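Local atomic coordinates of neural-cadherin (PDB entry 3UBF), a protein that mediates calcium-dependent, largely homophilic adhesion between fly cells, and may thereby contribute to the sorting of different cell types. Residues Ile141-Phe154 with Asp157-Phe171. Residues are numbered along the deposited sequence; the frame is centred on the assembly and turned at random.
Sequences IHYFIVRDRTGGRF and DERSGVVRTRGTDLF. With ZN (zinc ion), chain C; ZN (zinc ion), chain D; ZN (zinc ion), chain K.
R153 lays its guanidinium over one face of the F171 ring, the planes 18° apart, an off-centre cation-pi stack. Its edge meanwhile feeds backbone carbonyls of the following loop: NE and NH2 both grip the O of R166, with NE 3.0 Å from that oxygen, and NH2 also reaches the O of D169 at 2.8 Å. Bends at chi2 and chi3 (-51° and -47°) fold the chain back for this grip. With the side chain cut back to an alanine, the carbonyls of R166 and D169 are likely to lose these donors and F171 the group lying on its face. Beside it, F154 CZ meets F171 CE2 at 3.5 Å, while T165 CG2 packs on F154 CE2. R166 N donates to R153 O, and its side-chain NH1 to the O of G152. At the far end, Y143 N bonds to E158 O, G161 CA sits over the Y143 ring, and Y143 OH bonds to A132 N. H142 ND1 and E158 OE1 jointly hold a zinc ion, at 2.2 and 2.0 Å. F154 and T165 form an antiparallel non-hydrogen-bonded pair in a beta hairpin that, with strand 141-149 in the opposing sheet, belongs to the Greek-key sandwich of the middle of this fragment's three cadherin domains.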
ATOM      1  N   ILE A 141      -4.146  12.254   0.730  1.00 41.87           N
ATOM      2  CA  ILE A 141      -3.351  11.944   1.900  1.00 40.89           C
ATOM      3  C   ILE A 141      -2.355  13.048   2.221  1.00 40.58           C
ATOM      4  O   ILE A 141      -1.874  13.760   1.321  1.00 40.88           O
ATOM      5  CB  ILE A 141      -2.615  10.584   1.759  1.00 40.27           C
ATOM      6  CG1 ILE A 141      -1.612  10.612   0.602  1.00 40.36           C
ATOM      7  CG2 ILE A 141      -3.612   9.430   1.621  1.00 40.14           C
ATOM      8  CD1 ILE A 141      -0.867   9.289   0.405  1.00 41.80           C
ATOM      9  N   HIS A 142      -2.072  13.203   3.510  1.00 39.76           N
ATOM     10  CA  HIS A 142      -1.062  14.148   3.966  1.00 39.18           C
ATOM     11  C   HIS A 142       0.042  13.400   4.688  1.00 37.49           C
ATOM     12  O   HIS A 142      -0.222  12.571   5.562  1.00 37.37           O
ATOM     13  CB  HIS A 142      -1.647  15.203   4.902  1.00 40.35           C
ATOM     14  CG  HIS A 142      -2.585  16.157   4.241  1.00 43.70           C
ATOM     15  ND1 HIS A 142      -3.254  17.138   4.940  1.00 47.18           N
ATOM     16  CD2 HIS A 142      -2.997  16.267   2.954  1.00 46.84           C
ATOM     17  CE1 HIS A 142      -4.025  17.822   4.111  1.00 49.16           C
ATOM     18  NE2 HIS A 142      -3.890  17.312   2.900  1.00 48.67           N
ATOM     19  N   TYR A 143       1.279  13.696   4.316  1.00 36.38           N
ATOM     20  CA  TYR A 143       2.432  13.139   4.981  1.00 35.06           C
ATOM     21  C   TYR A 143       2.884  14.067   6.091  1.00 35.69           C
ATOM     22  O   TYR A 143       2.859  15.281   5.938  1.00 36.70           O
ATOM     23  CB  TYR A 143       3.571  12.967   3.988  1.00 34.03           C
ATOM     24  CG  TYR A 143       3.236  12.144   2.770  1.00 33.14           C
ATOM     25  CD1 TYR A 143       2.685  12.740   1.636  1.00 32.95           C
ATOM     26  CD2 TYR A 143       3.490  10.774   2.740  1.00 30.89           C
ATOM     27  CE1 TYR A 143       2.393  11.998   0.513  1.00 32.68           C
ATOM     28  CE2 TYR A 143       3.203  10.030   1.616  1.00 30.43           C
ATOM     29  CZ  TYR A 143       2.653  10.651   0.515  1.00 32.53           C
ATOM     30  OH  TYR A 143       2.356   9.923  -0.601  1.00 37.84           O
ATOM     31  N   PHE A 144       3.306  13.496   7.211  1.00 35.84           N
ATOM     32  CA  PHE A 144       3.867  14.295   8.302  1.00 36.54           C
ATOM     33  C   PHE A 144       4.769  13.481   9.209  1.00 36.24           C
ATOM     34  O   PHE A 144       4.735  12.251   9.194  1.00 35.90           O
ATOM     35  CB  PHE A 144       2.768  14.990   9.115  1.00 37.62           C
ATOM     36  CG  PHE A 144       1.738  14.059   9.682  1.00 37.80           C
ATOM     37  CD1 PHE A 144       1.887  13.523  10.954  1.00 37.67           C
ATOM     38  CD2 PHE A 144       0.587  13.753   8.960  1.00 39.39           C
ATOM     39  CE1 PHE A 144       0.917  12.672  11.493  1.00 39.20           C
ATOM     40  CE2 PHE A 144      -0.399  12.910   9.492  1.00 39.08           C
ATOM     41  CZ  PHE A 144      -0.228  12.362  10.759  1.00 39.19           C
ATOM     42  N   ILE A 145       5.575  14.187   9.994  1.00 37.06           N
ATOM     43  CA  ILE A 145       6.503  13.563  10.938  1.00 37.34           C
ATOM     44  C   ILE A 145       5.815  13.416  12.285  1.00 38.43           C
ATOM     45  O   ILE A 145       5.336  14.409  12.837  1.00 40.00           O
ATOM     46  CB  ILE A 145       7.783  14.432  11.103  1.00 37.25           C
ATOM     47  CG1 ILE A 145       8.585  14.445   9.803  1.00 36.79           C
ATOM     48  CG2 ILE A 145       8.642  13.942  12.267  1.00 37.42           C
ATOM     49  CD1 ILE A 145       9.499  15.627   9.662  1.00 36.79           C
ATOM     50  N   VAL A 146       5.774  12.195  12.817  1.00 38.70           N
ATOM     51  CA  VAL A 146       5.190  11.974  14.139  1.00 40.35           C
ATOM     52  C   VAL A 146       6.237  11.986  15.245  1.00 41.15           C
ATOM     53  O   VAL A 146       5.910  12.190  16.408  1.00 42.70           O
ATOM     54  CB  VAL A 146       4.286  10.696  14.218  1.00 40.65           C
ATOM     55  CG1 VAL A 146       3.518  10.495  12.929  1.00 39.78           C
ATOM     56  CG2 VAL A 146       5.083   9.455  14.553  1.00 40.73           C
ATOM     57  N   ARG A 147       7.493  11.763  14.880  1.00 40.85           N
ATOM     58  CA  ARG A 147       8.598  11.803  15.837  1.00 41.88           C
ATOM     59  C   ARG A 147       9.865  12.135  15.071  1.00 41.03           C
ATOM     60  O   ARG A 147      10.224  11.447  14.110  1.00 40.18           O
ATOM     61  CB  ARG A 147       8.741  10.469  16.575  1.00 42.59           C
ATOM     62  CG  ARG A 147       9.706  10.482  17.772  1.00 45.55           C
ATOM     63  CD  ARG A 147       9.096  11.103  19.051  1.00 48.74           C
ATOM     64  N   ASP A 148      10.504  13.226  15.481  1.00 41.43           N
ATOM     65  CA  ASP A 148      11.720  13.724  14.871  1.00 40.70           C
ATOM     66  C   ASP A 148      12.845  13.473  15.838  1.00 41.57           C
ATOM     67  O   ASP A 148      12.921  14.109  16.888  1.00 42.61           O
ATOM     68  CB  ASP A 148      11.591  15.229  14.604  1.00 40.97           C
ATOM     69  CG  ASP A 148      12.886  15.868  14.122  1.00 41.46           C
ATOM     70  OD1 ASP A 148      13.807  15.166  13.657  1.00 41.08           O
ATOM     71  OD2 ASP A 148      12.985  17.107  14.202  1.00 44.56           O
ATOM     72  N   ARG A 149      13.715  12.534  15.490  1.00 41.36           N
ATOM     73  CA  ARG A 149      14.897  12.271  16.294  1.00 42.88           C
ATOM     74  C   ARG A 149      16.137  12.845  15.610  1.00 42.78           C
ATOM     75  O   ARG A 149      17.250  12.333  15.803  1.00 44.32           O
ATOM     76  CB  ARG A 149      15.069  10.777  16.535  1.00 42.79           C
ATOM     77  CG  ARG A 149      14.168  10.206  17.616  1.00 46.37           C
ATOM     78  CD  ARG A 149      14.428   8.699  17.814  1.00 50.64           C
ATOM     79  NE  ARG A 149      15.819   8.427  18.196  1.00 54.31           N
ATOM     80  CZ  ARG A 149      16.222   7.948  19.371  1.00 56.54           C
ATOM     81  NH1 ARG A 149      15.350   7.644  20.318  1.00 57.78           N
ATOM     82  NH2 ARG A 149      17.517   7.757  19.593  1.00 59.27           N
ATOM     83  N   THR A 150      15.956  13.900  14.817  1.00 41.46           N
ATOM     84  CA  THR A 150      17.078  14.499  14.097  1.00 40.90           C
ATOM     85  C   THR A 150      17.614  15.788  14.740  1.00 41.27           C
ATOM     86  O   THR A 150      18.676  16.275  14.354  1.00 41.43           O
ATOM     87  CB  THR A 150      16.720  14.767  12.622  1.00 40.50           C
ATOM     88  OG1 THR A 150      15.850  15.907  12.534  1.00 40.43           O
ATOM     89  CG2 THR A 150      16.032  13.540  12.010  1.00 39.24           C
ATOM     90  N   GLY A 151      16.891  16.319  15.729  1.00 41.15           N
ATOM     91  CA  GLY A 151      17.214  17.616  16.312  1.00 41.02           C
ATOM     92  C   GLY A 151      16.774  18.732  15.378  1.00 40.44           C
ATOM     93  O   GLY A 151      17.408  19.777  15.294  1.00 41.06           O
ATOM     94  N   GLY A 152      15.690  18.488  14.648  1.00 39.08           N
ATOM     95  CA  GLY A 152      15.094  19.496  13.788  1.00 38.14           C
ATOM     96  C   GLY A 152      15.837  19.760  12.502  1.00 36.95           C
ATOM     97  O   GLY A 152      15.843  20.889  12.024  1.00 38.10           O
ATOM     98  N   ARG A 153      16.457  18.731  11.934  1.00 35.19           N
ATOM     99  CA  ARG A 153      17.248  18.899  10.722  1.00 34.39           C
ATOM    100  C   ARG A 153      16.485  18.515   9.455  1.00 33.47           C
ATOM    101  O   ARG A 153      16.992  18.648   8.343  1.00 33.44           O
ATOM    102  CB  ARG A 153      18.566  18.124  10.811  1.00 34.43           C
ATOM    103  CG  ARG A 153      19.516  18.541  11.948  1.00 35.65           C
ATOM    104  CD  ARG A 153      19.804  20.057  12.007  1.00 38.39           C
ATOM    105  NE  ARG A 153      20.125  20.615  10.695  1.00 40.25           N
ATOM    106  CZ  ARG A 153      21.325  20.572  10.126  1.00 41.38           C
ATOM    107  NH1 ARG A 153      22.351  19.999  10.754  1.00 41.38           N
ATOM    108  NH2 ARG A 153      21.496  21.100   8.922  1.00 40.42           N
ATOM    109  N   PHE A 154      15.257  18.048   9.618  1.00 32.71           N
ATOM    110  CA  PHE A 154      14.472  17.645   8.471  1.00 32.00           C
ATOM    111  C   PHE A 154      13.030  17.994   8.703  1.00 33.07           C
ATOM    112  O   PHE A 154      12.551  18.008   9.850  1.00 33.45           O
ATOM    113  CB  PHE A 154      14.604  16.137   8.203  1.00 30.22           C
ATOM    114  CG  PHE A 154      15.993  15.709   7.857  1.00 28.05           C
ATOM    115  CD1 PHE A 154      16.885  15.319   8.857  1.00 25.81           C
ATOM    116  CD2 PHE A 154      16.424  15.714   6.542  1.00 26.20           C
ATOM    117  CE1 PHE A 154      18.188  14.945   8.553  1.00 25.17           C
ATOM    118  CE2 PHE A 154      17.725  15.328   6.224  1.00 27.20           C
ATOM    119  CZ  PHE A 154      18.614  14.938   7.233  1.00 25.80           C
ATOM    120  N   ASP A 157       7.292  17.681   3.336  1.00 35.88           N
ATOM    121  CA  ASP A 157       6.239  18.356   2.630  1.00 36.76           C
ATOM    122  C   ASP A 157       4.987  17.477   2.742  1.00 36.71           C
ATOM    123  O   ASP A 157       4.998  16.324   2.329  1.00 35.91           O
ATOM    124  CB  ASP A 157       6.676  18.532   1.183  1.00 36.98           C
ATOM    125  CG  ASP A 157       5.734  19.357   0.387  1.00 38.32           C
ATOM    126  OD1 ASP A 157       4.512  19.145   0.480  1.00 40.65           O
ATOM    127  OD2 ASP A 157       6.212  20.226  -0.363  1.00 43.91           O
ATOM    128  N   GLU A 158       3.921  18.024   3.315  1.00 37.87           N
ATOM    129  CA  GLU A 158       2.670  17.288   3.475  1.00 39.08           C
ATOM    130  C   GLU A 158       2.000  16.893   2.151  1.00 39.76           C
ATOM    131  O   GLU A 158       1.294  15.891   2.112  1.00 39.54           O
ATOM    132  CB  GLU A 158       1.667  18.074   4.317  1.00 40.33           C
ATOM    133  CG  GLU A 158       1.974  18.114   5.787  1.00 42.22           C
ATOM    134  CD  GLU A 158       0.711  18.244   6.637  1.00 46.20           C
ATOM    135  OE1 GLU A 158      -0.407  18.311   6.060  1.00 48.00           O
ATOM    136  OE2 GLU A 158       0.840  18.281   7.887  1.00 46.26           O
ATOM    137  N   ARG A 159       2.201  17.682   1.091  1.00 40.83           N
ATOM    138  CA  ARG A 159       1.617  17.375  -0.212  1.00 42.06           C
ATOM    139  C   ARG A 159       2.439  16.350  -0.991  1.00 40.78           C
ATOM    140  O   ARG A 159       1.905  15.332  -1.448  1.00 41.08           O
ATOM    141  CB  ARG A 159       1.423  18.642  -1.058  1.00 44.32           C
ATOM    142  CG  ARG A 159       0.642  18.391  -2.370  1.00 47.86           C
ATOM    143  CD  ARG A 159       0.362  19.664  -3.194  1.00 52.86           C
ATOM    144  NE  ARG A 159      -0.260  20.711  -2.377  1.00 57.30           N
ATOM    145  CZ  ARG A 159       0.322  21.863  -2.042  1.00 58.17           C
ATOM    146  NH1 ARG A 159       1.546  22.149  -2.482  1.00 58.31           N
ATOM    147  NH2 ARG A 159      -0.331  22.740  -1.283  1.00 59.16           N
ATOM    148  N   SER A 160       3.732  16.612  -1.143  1.00 39.57           N
ATOM    149  CA  SER A 160       4.563  15.811  -2.035  1.00 38.06           C
ATOM    150  C   SER A 160       5.197  14.614  -1.354  1.00 36.42           C
ATOM    151  O   SER A 160       5.575  13.641  -2.019  1.00 36.07           O
ATOM    152  CB  SER A 160       5.651  16.674  -2.645  1.00 38.40           C
ATOM    153  OG  SER A 160       6.463  17.250  -1.639  1.00 36.25           O
ATOM    154  N   GLY A 161       5.326  14.692  -0.035  1.00 35.50           N
ATOM    155  CA  GLY A 161       6.021  13.658   0.741  1.00 34.08           C
ATOM    156  C   GLY A 161       7.536  13.848   0.760  1.00 33.96           C
ATOM    157  O   GLY A 161       8.253  13.071   1.402  1.00 33.56           O
ATOM    158  N   VAL A 162       8.027  14.887   0.079  1.00 34.18           N
ATOM    159  CA  VAL A 162       9.459  15.134  -0.011  1.00 33.62           C
ATOM    160  C   VAL A 162      10.002  15.514   1.369  1.00 33.68           C
ATOM    161  O   VAL A 162       9.422  16.358   2.073  1.00 34.78           O
ATOM    162  CB  VAL A 162       9.787  16.212  -1.078  1.00 34.65           C
ATOM    163  CG1 VAL A 162      11.259  16.476  -1.135  1.00 33.57           C
ATOM    164  CG2 VAL A 162       9.290  15.765  -2.466  1.00 34.74           C
ATOM    165  N   VAL A 163      11.091  14.859   1.766  1.00 32.58           N
ATOM    166  CA  VAL A 163      11.765  15.153   3.017  1.00 32.00           C
ATOM    167  C   VAL A 163      12.953  16.026   2.677  1.00 32.89           C
ATOM    168  O   VAL A 163      13.787  15.650   1.840  1.00 33.09           O
ATOM    169  CB  VAL A 163      12.236  13.860   3.728  1.00 31.45           C
ATOM    170  CG1 VAL A 163      12.910  14.191   5.051  1.00 30.62           C
ATOM    171  CG2 VAL A 163      11.050  12.908   3.959  1.00 30.64           C
ATOM    172  N   ARG A 164      13.018  17.193   3.319  1.00 33.26           N
ATOM    173  CA  ARG A 164      14.006  18.216   2.999  1.00 34.12           C
ATOM    174  C   ARG A 164      14.807  18.663   4.227  1.00 34.73           C
ATOM    175  O   ARG A 164      14.242  18.810   5.316  1.00 35.32           O
ATOM    176  CB  ARG A 164      13.320  19.433   2.388  1.00 34.78           C
ATOM    177  CG  ARG A 164      12.803  19.224   0.987  1.00 34.65           C
ATOM    178  CD  ARG A 164      12.201  20.506   0.468  1.00 35.57           C
ATOM    179  NE  ARG A 164      11.755  20.408  -0.918  1.00 38.10           N
ATOM    180  CZ  ARG A 164      10.486  20.238  -1.299  1.00 38.97           C
ATOM    181  NH1 ARG A 164       9.506  20.124  -0.402  1.00 38.88           N
ATOM    182  NH2 ARG A 164      10.198  20.170  -2.586  1.00 38.02           N
ATOM    183  N   THR A 165      16.111  18.887   4.043  1.00 34.34           N
ATOM    184  CA  THR A 165      16.966  19.339   5.111  1.00 34.61           C
ATOM    185  C   THR A 165      16.566  20.738   5.535  1.00 36.34           C
ATOM    186  O   THR A 165      16.133  21.546   4.705  1.00 37.71           O
ATOM    187  CB  THR A 165      18.448  19.393   4.671  1.00 34.93           C
ATOM    188  OG1 THR A 165      18.611  20.305   3.582  1.00 35.01           O
ATOM    189  CG2 THR A 165      18.935  18.039   4.238  1.00 34.20           C
ATOM    190  N   ARG A 166      16.705  21.047   6.817  1.00 36.63           N
ATOM    191  CA  ARG A 166      16.618  22.448   7.215  1.00 38.16           C
ATOM    192  C   ARG A 166      17.852  22.852   8.018  1.00 39.04           C
ATOM    193  O   ARG A 166      18.578  21.984   8.535  1.00 38.05           O
ATOM    194  CB  ARG A 166      15.292  22.780   7.923  1.00 37.91           C
ATOM    195  CG  ARG A 166      15.128  22.196   9.290  1.00 38.47           C
ATOM    196  CD  ARG A 166      13.713  22.369   9.837  1.00 39.55           C
ATOM    197  NE  ARG A 166      13.432  23.728  10.313  1.00 41.25           N
ATOM    198  CZ  ARG A 166      13.690  24.156  11.549  1.00 42.06           C
ATOM    199  NH1 ARG A 166      14.253  23.344  12.439  1.00 40.86           N
ATOM    200  NH2 ARG A 166      13.380  25.393  11.903  1.00 42.65           N
ATOM    201  N   GLY A 167      18.086  24.161   8.096  1.00 40.64           N
ATOM    202  CA  GLY A 167      19.248  24.707   8.793  1.00 42.76           C
ATOM    203  C   GLY A 167      20.503  24.642   7.938  1.00 43.51           C
ATOM    204  O   GLY A 167      20.522  23.952   6.914  1.00 42.66           O
ATOM    205  N   THR A 168      21.551  25.355   8.359  1.00 44.96           N
ATOM    206  CA  THR A 168      22.789  25.433   7.588  1.00 45.79           C
ATOM    207  C   THR A 168      23.926  24.595   8.158  1.00 45.72           C
ATOM    208  O   THR A 168      24.975  24.464   7.526  1.00 46.37           O
ATOM    209  CB  THR A 168      23.299  26.883   7.458  1.00 47.73           C
ATOM    210  OG1 THR A 168      23.567  27.395   8.763  1.00 49.33           O
ATOM    211  CG2 THR A 168      22.279  27.780   6.742  1.00 47.92           C
ATOM    212  N   ASP A 169      23.741  24.055   9.356  1.00 45.67           N
ATOM    213  CA  ASP A 169      24.757  23.186   9.948  1.00 45.95           C
ATOM    214  C   ASP A 169      25.031  21.979   9.060  1.00 44.76           C
ATOM    215  O   ASP A 169      24.173  21.532   8.303  1.00 43.85           O
ATOM    216  CB  ASP A 169      24.363  22.706  11.354  1.00 45.76           C
ATOM    217  CG  ASP A 169      24.541  23.778  12.420  1.00 47.99           C
ATOM    218  OD1 ASP A 169      25.077  24.871  12.113  1.00 49.44           O
ATOM    219  OD2 ASP A 169      24.135  23.520  13.584  1.00 48.52           O
ATOM    220  N   LEU A 170      26.247  21.476   9.165  1.00 45.17           N
ATOM    221  CA  LEU A 170      26.667  20.272   8.488  1.00 44.39           C
ATOM    222  C   LEU A 170      26.013  19.039   9.103  1.00 43.09           C
ATOM    223  O   LEU A 170      25.536  19.072  10.236  1.00 43.34           O
ATOM    224  CB  LEU A 170      28.194  20.157   8.596  1.00 45.77           C
ATOM    225  CG  LEU A 170      29.007  21.343   8.069  1.00 46.80           C
ATOM    226  CD1 LEU A 170      30.481  21.193   8.456  1.00 47.55           C
ATOM    227  CD2 LEU A 170      28.841  21.462   6.564  1.00 45.86           C
ATOM    228  N   PHE A 171      25.989  17.953   8.346  1.00 42.09           N
ATOM    229  CA  PHE A 171      25.630  16.656   8.897  1.00 41.34           C
ATOM    230  C   PHE A 171      26.924  15.867   9.104  1.00 42.81           C
ATOM    231  O   PHE A 171      27.947  16.173   8.460  1.00 43.21           O
ATOM    232  CB  PHE A 171      24.636  15.935   7.985  1.00 39.66           C
ATOM    233  CG  PHE A 171      23.362  16.711   7.759  1.00 38.08           C
ATOM    234  CD1 PHE A 171      23.291  17.694   6.759  1.00 37.49           C
ATOM    235  CD2 PHE A 171      22.245  16.489   8.554  1.00 35.58           C
ATOM    236  CE1 PHE A 171      22.127  18.444   6.565  1.00 34.69           C
ATOM    237  CE2 PHE A 171      21.074  17.232   8.359  1.00 35.13           C
ATOM    238  CZ  PHE A 171      21.020  18.212   7.360  1.00 34.40           C
TER
HETATM  239 ZN    ZN C   2      -2.228  17.883   6.743  1.00 51.51          ZN
HETATM  240 ZN    ZN D   3       5.410  21.151  -1.730  1.00 45.64          ZN
HETATM  241 ZN    ZN K  10      24.167  24.621  15.263  1.00 77.90          ZN
HETATM  242  O   HOH W   1      -0.582  14.249  -1.080  1.00 24.00           O
HETATM  243  O   HOH W   2       4.787  10.817  -2.692  1.00 15.81           O
HETATM  244  O   HOH W   3      22.812  24.226  16.702  1.00 40.09           O